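Local coordinates for putative uncharacterized protein (Bacillus anthracis, PDB 3LNO) that is of unknown function but probably takes part in iron-sulfur cluster assembly, at residues L34-T39 / N84-P89. Sequence-based numbering, arbitrary orientation.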
ATOM      1  N   LEU A  34       2.259   5.819  -1.754  1.00 22.30           N
ATOM      2  CA  LEU A  34       3.309   4.797  -1.904  1.00 25.16           C
ATOM      3  C   LEU A  34       2.876   3.558  -2.658  1.00 23.69           C
ATOM      4  O   LEU A  34       3.731   2.827  -3.155  1.00 21.30           O
ATOM      5  CB  LEU A  34       3.888   4.344  -0.559  1.00 20.72           C
ATOM      6  CG  LEU A  34       4.542   5.429   0.295  1.00 23.54           C
ATOM      7  CD1 LEU A  34       5.020   4.798   1.571  1.00 31.37           C
ATOM      8  CD2 LEU A  34       5.705   6.075  -0.485  1.00 23.22           C
ATOM      9  N   VAL A  35       1.570   3.307  -2.724  1.00 24.25           N
ATOM     10  CA  VAL A  35       1.060   2.108  -3.373  1.00 25.25           C
ATOM     11  C   VAL A  35       0.771   2.367  -4.857  1.00 32.97           C
ATOM     12  O   VAL A  35      -0.148   3.137  -5.211  1.00 23.84           O
ATOM     13  CB  VAL A  35      -0.193   1.560  -2.681  1.00 26.22           C
ATOM     14  CG1 VAL A  35      -0.554   0.206  -3.264  1.00 24.99           C
ATOM     15  CG2 VAL A  35       0.026   1.424  -1.169  1.00 21.31           C
ATOM     16  N   TYR A  36       1.566   1.722  -5.716  1.00 27.70           N
ATOM     17  CA  TYR A  36       1.479   1.905  -7.179  1.00 28.92           C
ATOM     18  C   TYR A  36       0.508   0.956  -7.874  1.00 27.56           C
ATOM     19  O   TYR A  36      -0.081   1.285  -8.887  1.00 27.69           O
ATOM     20  CB  TYR A  36       2.863   1.711  -7.813  1.00 23.78           C
ATOM     21  CG  TYR A  36       3.823   2.821  -7.537  1.00 25.55           C
ATOM     22  CD1 TYR A  36       3.403   3.964  -6.871  1.00 23.68           C
ATOM     23  CD2 TYR A  36       5.164   2.732  -7.939  1.00 27.86           C
ATOM     24  CE1 TYR A  36       4.276   5.010  -6.610  1.00 25.04           C
ATOM     25  CE2 TYR A  36       6.045   3.767  -7.698  1.00 23.97           C
ATOM     26  CZ  TYR A  36       5.574   4.912  -7.041  1.00 25.99           C
ATOM     27  OH  TYR A  36       6.395   5.954  -6.809  1.00 26.56           O
ATOM     28  N   ASP A  37       0.342  -0.249  -7.352  1.00 24.49           N
ATOM     29  CA  ASP A  37      -0.518  -1.196  -8.070  1.00 20.32           C
ATOM     30  C   ASP A  37      -0.960  -2.285  -7.132  1.00 25.13           C
ATOM     31  O   ASP A  37      -0.161  -2.765  -6.336  1.00 20.66           O
ATOM     32  CB  ASP A  37       0.256  -1.825  -9.243  1.00 27.00           C
ATOM     33  CG  ASP A  37      -0.640  -2.625 -10.174  1.00 41.21           C
ATOM     34  OD1 ASP A  37      -1.859  -2.338 -10.282  1.00 33.37           O
ATOM     35  OD2 ASP A  37      -0.109  -3.539 -10.828  1.00 57.86           O
ATOM     36  N   VAL A  38      -2.227  -2.682  -7.220  1.00 23.11           N
ATOM     37  CA  VAL A  38      -2.643  -3.896  -6.544  1.00 24.86           C
ATOM     38  C   VAL A  38      -3.299  -4.763  -7.599  1.00 26.07           C
ATOM     39  O   VAL A  38      -4.229  -4.313  -8.275  1.00 25.04           O
ATOM     40  CB  VAL A  38      -3.681  -3.573  -5.432  1.00 28.86           C
ATOM     41  CG1 VAL A  38      -4.197  -4.850  -4.781  1.00 24.66           C
ATOM     42  CG2 VAL A  38      -3.076  -2.634  -4.393  1.00 23.72           C
ATOM     43  N   THR A  39      -2.835  -5.996  -7.773  1.00 21.09           N
ATOM     44  CA  THR A  39      -3.519  -6.870  -8.703  1.00 28.67           C
ATOM     45  C   THR A  39      -3.804  -8.213  -8.038  1.00 35.00           C
ATOM     46  O   THR A  39      -3.024  -8.690  -7.220  1.00 32.53           O
ATOM     47  CB  THR A  39      -2.714  -7.117  -9.970  1.00 36.87           C
ATOM     48  OG1 THR A  39      -1.568  -7.892  -9.629  1.00 49.54           O
ATOM     49  CG2 THR A  39      -2.267  -5.794 -10.622  1.00 30.00           C
ATOM     50  N   ASN A  84       5.984  -6.240  -3.834  1.00 24.23           N
ATOM     51  CA  ASN A  84       7.189  -5.907  -4.598  1.00 28.42           C
ATOM     52  C   ASN A  84       7.498  -4.449  -4.399  1.00 32.33           C
ATOM     53  O   ASN A  84       6.690  -3.579  -4.745  1.00 28.47           O
ATOM     54  CB  ASN A  84       7.042  -6.210  -6.085  1.00 36.45           C
ATOM     55  CG  ASN A  84       6.944  -7.707  -6.374  1.00 45.72           C
ATOM     56  OD1 ASN A  84       7.535  -8.542  -5.676  1.00 46.06           O
ATOM     57  ND2 ASN A  84       6.196  -8.048  -7.417  1.00 51.78           N
ATOM     58  N   VAL A  85       8.658  -4.183  -3.823  1.00 25.32           N
ATOM     59  CA  VAL A  85       9.076  -2.812  -3.570  1.00 26.21           C
ATOM     60  C   VAL A  85       9.910  -2.302  -4.766  1.00 36.71           C
ATOM     61  O   VAL A  85      10.950  -2.880  -5.103  1.00 37.04           O
ATOM     62  CB  VAL A  85       9.893  -2.764  -2.307  1.00 29.82           C
ATOM     63  CG1 VAL A  85      10.452  -1.390  -2.095  1.00 34.12           C
ATOM     64  CG2 VAL A  85       9.034  -3.232  -1.103  1.00 25.16           C
ATOM     65  N   VAL A  86       9.446  -1.244  -5.429  1.00 29.28           N
ATOM     66  CA  VAL A  86      10.153  -0.758  -6.610  1.00 29.12           C
ATOM     67  C   VAL A  86      10.618   0.666  -6.368  1.00 34.65           C
ATOM     68  O   VAL A  86      10.245   1.280  -5.376  1.00 34.59           O
ATOM     69  CB  VAL A  86       9.299  -0.883  -7.903  1.00 38.27           C
ATOM     70  CG1 VAL A  86       8.897  -2.344  -8.121  1.00 38.02           C
ATOM     71  CG2 VAL A  86       8.074   0.011  -7.845  1.00 29.53           C
ATOM     72  N   TRP A  87      11.466   1.168  -7.256  1.00 37.64           N
ATOM     73  CA  TRP A  87      12.065   2.481  -7.092  1.00 36.93           C
ATOM     74  C   TRP A  87      11.800   3.338  -8.330  1.00 36.06           C
ATOM     75  O   TRP A  87      12.277   4.472  -8.439  1.00 31.77           O
ATOM     76  CB  TRP A  87      13.567   2.326  -6.816  1.00 41.51           C
ATOM     77  CG  TRP A  87      13.762   1.486  -5.606  1.00 45.09           C
ATOM     78  CD1 TRP A  87      14.231   0.205  -5.558  1.00 41.77           C
ATOM     79  CD2 TRP A  87      13.419   1.845  -4.256  1.00 40.31           C
ATOM     80  NE1 TRP A  87      14.215  -0.245  -4.261  1.00 41.31           N
ATOM     81  CE2 TRP A  87      13.726   0.742  -3.444  1.00 38.60           C
ATOM     82  CE3 TRP A  87      12.882   2.993  -3.662  1.00 39.29           C
ATOM     83  CZ2 TRP A  87      13.507   0.747  -2.066  1.00 38.06           C
ATOM     84  CZ3 TRP A  87      12.675   3.001  -2.295  1.00 36.34           C
ATOM     85  CH2 TRP A  87      12.975   1.882  -1.515  1.00 36.14           C
ATOM     86  N   ASN A  88      11.012   2.792  -9.252  1.00 36.28           N
ATOM     87  CA  ASN A  88      10.714   3.486 -10.494  1.00 41.98           C
ATOM     88  C   ASN A  88       9.257   3.358 -10.859  1.00 42.75           C
ATOM     89  O   ASN A  88       8.740   2.243 -10.921  1.00 43.11           O
ATOM     90  CB  ASN A  88      11.537   2.884 -11.626  1.00 53.67           C
ATOM     91  CG  ASN A  88      12.637   3.784 -12.069  1.00 63.33           C
ATOM     92  OD1 ASN A  88      12.388   4.865 -12.616  1.00 66.94           O
ATOM     93  ND2 ASN A  88      13.872   3.361 -11.833  1.00 66.25           N
ATOM     94  N   PRO A  89       8.580   4.494 -11.098  1.00 35.40           N
ATOM     95  CA  PRO A  89       9.062   5.868 -10.951  1.00 32.09           C
ATOM     96  C   PRO A  89       9.281   6.233  -9.469  1.00 33.69           C
ATOM     97  O   PRO A  89       8.725   5.617  -8.562  1.00 33.62           O
ATOM     98  CB  PRO A  89       7.882   6.696 -11.506  1.00 28.05           C
ATOM     99  CG  PRO A  89       6.694   5.857 -11.078  1.00 31.48           C
ATOM    100  CD  PRO A  89       7.143   4.465 -11.438  1.00 30.61           C
TER
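The nearest CA atoms across the two segments, those of Tyr-36 and Val-86, are 9.1 Å apart, so the segments meet through side chains and not as neighbouring strands. Tyr-36 does the reaching. With CG anti to its carbonyl carbon (chi1 -72°), its ring stretches across to the chain that follows strand 81-85. The phenol OH donates a hydrogen bond to the backbone O of Pro-89, 2.9 Å away. It comes from above the carbonyl plane, 41° out of it, with a C=O...OH angle of 138°. That oxygen lies at the ring edge, near its plane. The proline ring, preceded by a cis peptide bond, passes the tyrosine side chain pointing the other way, and brings both CG and CD to 4.0 Å from Tyr-36 CE2.

In the three-stranded mixed sheet of this alpha-beta fold, strand 46-50 lies between strands 35-40 and 81-85. The tyrosine thus links one outer strand to the chain leaving the other. A classic beta bulge interrupts strand 35-40 here, with Tyr-36 and Asp-37 set opposite the single residue Thr-49 of the middle strand.

Val-86 adds the second apolar contact. Its CG2 lies obliquely to the phenol ring, 4.0 Å from Tyr-36 CD2. Thr-49 touches the valine side chain, and the OG1 of Thr-51 hydrogen-bonds to its backbone O. The exposed Pro-89 also touches Arg-95 of a loop.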